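PDB 3DZE: ATP synthase subunit s, mitochondrial from Bos taurus, which helps regulate the mitochondrial ATP synthase, being needed for its proton conduction and favouring ATP synthesis by blocking a proton leak. Local coordinates for residues A[115-120]-A[140-145]. The protein carries 1 engineered substitution. Sequence-based numbering, arbitrary orientation.
Sequences SMLEME and NLKYLF
Glu118 and Tyr143 lie side by side on neighbouring parallel strands of the leucine-rich repeat sheet, where strand 118-122, helix 129-134 and strand 143-147 make one beta-alpha-beta unit. Their parallel pairing puts both on one face, and with CG anti to the backbone N in each (Glu118 chi1 165°) the two chains then run alongside. The methylene CG of Glu118 reaches the ring edge at Tyr143 CD2, 3.7 Å away, while its carboxylate plane stands 71° from the ring. Long side chains with an apolar stem and a polar end suit this partly exposed face. Farther along it, Glu120 reaches obliquely to the edge of the Phe145 ring, with OE2 3.7 Å from CD2; that same oxygen forms a salt bridge with Arg91 on strand 89-93.

The other face, carrying Met119 and Leu144, is buried and apolar here. Leu144 directs CD1 to Met119 CB at 3.9 Å, and the unbranched, extended methionine runs on to Leu135 and Phe138 after helix 129-134. Leu141, whose compact branched chain suits a buried site, lays CD1 3.5 Å from Leu117 C.

In the backbone, Met119 N donates to Tyr143 O and Met119 O accepts from Phe145 N. At the strand entrance Leu117 O accepts two bonds: a straighter one from Lys142 N (2.8 Å, 164° at the hydrogen) and a longer one from Tyr143 N (3.2 Å).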
loop_
_atom_site.group_PDB
_atom_site.type_symbol
_atom_site.label_atom_id
_atom_site.label_comp_id
_atom_site.label_asym_id
_atom_site.label_seq_id
_atom_site.Cartn_x
_atom_site.Cartn_y
_atom_site.Cartn_z
ATOM N N SER A 115 8.795 4.010 -8.272
ATOM C CA SER A 115 7.833 3.303 -9.095
ATOM C C SER A 115 6.400 3.805 -9.006
ATOM O O SER A 115 5.620 3.584 -9.972
ATOM C CB SER A 115 7.888 1.842 -8.789
ATOM O OG SER A 115 7.485 1.573 -7.460
ATOM N N MET A 116 5.985 4.387 -7.911
ATOM C CA MET A 116 4.587 4.599 -7.676
ATOM C C MET A 116 4.005 5.649 -8.567
ATOM O O MET A 116 4.495 6.790 -8.686
ATOM C CB MET A 116 4.377 5.013 -6.209
ATOM C CG MET A 116 4.305 3.831 -5.277
ATOM S SD MET A 116 2.816 2.805 -5.502
ATOM C CE MET A 116 1.567 3.955 -4.964
ATOM N N LEU A 117 2.856 5.310 -9.167
ATOM C CA LEU A 117 2.101 6.156 -10.085
ATOM C C LEU A 117 0.738 6.534 -9.607
ATOM O O LEU A 117 0.225 7.596 -9.929
ATOM C CB LEU A 117 1.946 5.505 -11.473
ATOM C CG LEU A 117 3.296 5.069 -12.118
ATOM C CD1 LEU A 117 2.961 4.365 -13.452
ATOM C CD2 LEU A 117 4.188 6.298 -12.333
ATOM N N GLU A 118 0.064 5.654 -8.878
ATOM C CA GLU A 118 -1.339 5.846 -8.502
ATOM C C GLU A 118 -1.566 5.318 -7.108
ATOM O O GLU A 118 -1.169 4.204 -6.758
ATOM C CB GLU A 118 -2.200 5.035 -9.494
ATOM C CG GLU A 118 -3.588 4.803 -9.114
ATOM C CD GLU A 118 -4.373 3.878 -10.064
ATOM O OE1 GLU A 118 -4.359 4.204 -11.281
ATOM O OE2 GLU A 118 -4.982 2.922 -9.579
ATOM N N MET A 119 -2.257 6.120 -6.299
ATOM C CA MET A 119 -2.648 5.687 -4.949
ATOM C C MET A 119 -4.048 6.115 -4.664
ATOM O O MET A 119 -4.500 7.176 -5.046
ATOM C CB MET A 119 -1.664 6.213 -3.961
ATOM C CG MET A 119 -1.802 5.482 -2.594
ATOM S SD MET A 119 -0.390 5.760 -1.591
ATOM C CE MET A 119 -0.824 4.696 -0.202
ATOM N N GLU A 120 -4.759 5.249 -3.908
ATOM C CA GLU A 120 -6.143 5.484 -3.525
ATOM C C GLU A 120 -6.257 5.117 -2.046
ATOM O O GLU A 120 -5.822 4.040 -1.647
ATOM C CB GLU A 120 -7.058 4.627 -4.341
ATOM C CG GLU A 120 -6.926 4.775 -5.870
ATOM C CD GLU A 120 -7.820 3.823 -6.553
ATOM O OE1 GLU A 120 -7.596 2.623 -6.563
ATOM O OE2 GLU A 120 -8.879 4.240 -7.006
ATOM N N ASN A 140 6.759 10.588 -8.444
ATOM C CA ASN A 140 6.253 10.227 -9.769
ATOM C C ASN A 140 4.756 10.005 -9.765
ATOM O O ASN A 140 4.188 9.595 -10.783
ATOM C CB ASN A 140 6.955 9.002 -10.266
ATOM C CG ASN A 140 8.410 9.197 -10.420
ATOM O OD1 ASN A 140 8.862 10.135 -11.096
ATOM N ND2 ASN A 140 9.207 8.366 -9.767
ATOM N N LEU A 141 4.090 10.289 -8.656
ATOM C CA LEU A 141 2.658 10.026 -8.576
ATOM C C LEU A 141 1.874 10.849 -9.568
ATOM O O LEU A 141 2.109 12.066 -9.676
ATOM C CB LEU A 141 2.145 10.318 -7.170
ATOM C CG LEU A 141 0.952 9.532 -6.652
ATOM C CD1 LEU A 141 1.293 8.052 -6.497
ATOM C CD2 LEU A 141 0.544 10.117 -5.319
ATOM N N LYS A 142 0.984 10.247 -10.290
ATOM C CA LYS A 142 0.108 10.898 -11.258
ATOM C C LYS A 142 -1.331 10.963 -10.833
ATOM O O LYS A 142 -2.091 11.784 -11.365
ATOM C CB LYS A 142 0.216 10.174 -12.585
ATOM C CG LYS A 142 1.632 10.135 -13.234
ATOM C CD LYS A 142 1.508 9.991 -14.724
ATOM C CE LYS A 142 2.981 9.642 -15.413
ATOM N NZ LYS A 142 3.351 8.179 -15.357
ATOM N N TYR A 143 -1.772 10.095 -9.963
ATOM C CA TYR A 143 -3.176 10.017 -9.504
ATOM C C TYR A 143 -3.221 9.703 -8.043
ATOM O O TYR A 143 -2.575 8.762 -7.589
ATOM C CB TYR A 143 -3.926 8.940 -10.320
ATOM C CG TYR A 143 -5.355 8.821 -9.976
ATOM C CD1 TYR A 143 -6.247 9.711 -10.419
ATOM C CD2 TYR A 143 -5.843 7.774 -9.262
ATOM C CE1 TYR A 143 -7.630 9.572 -10.135
ATOM C CE2 TYR A 143 -7.201 7.612 -9.016
ATOM C CZ TYR A 143 -8.071 8.541 -9.464
ATOM O OH TYR A 143 -9.456 8.352 -9.273
ATOM N N LEU A 144 -3.981 10.497 -7.309
ATOM C CA LEU A 144 -4.224 10.284 -5.866
ATOM C C LEU A 144 -5.687 10.516 -5.644
ATOM O O LEU A 144 -6.186 11.624 -5.876
ATOM C CB LEU A 144 -3.330 11.205 -4.986
ATOM C CG LEU A 144 -3.489 11.053 -3.504
ATOM C CD1 LEU A 144 -3.143 9.658 -3.027
ATOM C CD2 LEU A 144 -2.652 12.090 -2.744
ATOM N N PHE A 145 -6.357 9.522 -5.124
ATOM C CA PHE A 145 -7.783 9.555 -4.818
ATOM C C PHE A 145 -7.937 9.344 -3.332
ATOM O O PHE A 145 -7.531 8.330 -2.806
ATOM C CB PHE A 145 -8.494 8.471 -5.604
ATOM C CG PHE A 145 -9.971 8.286 -5.252
ATOM C CD1 PHE A 145 -10.818 9.339 -5.021
ATOM C CD2 PHE A 145 -10.465 7.009 -5.186
ATOM C CE1 PHE A 145 -12.166 9.093 -4.731
ATOM C CE2 PHE A 145 -11.800 6.775 -4.937
ATOM C CZ PHE A 145 -12.640 7.856 -4.693
#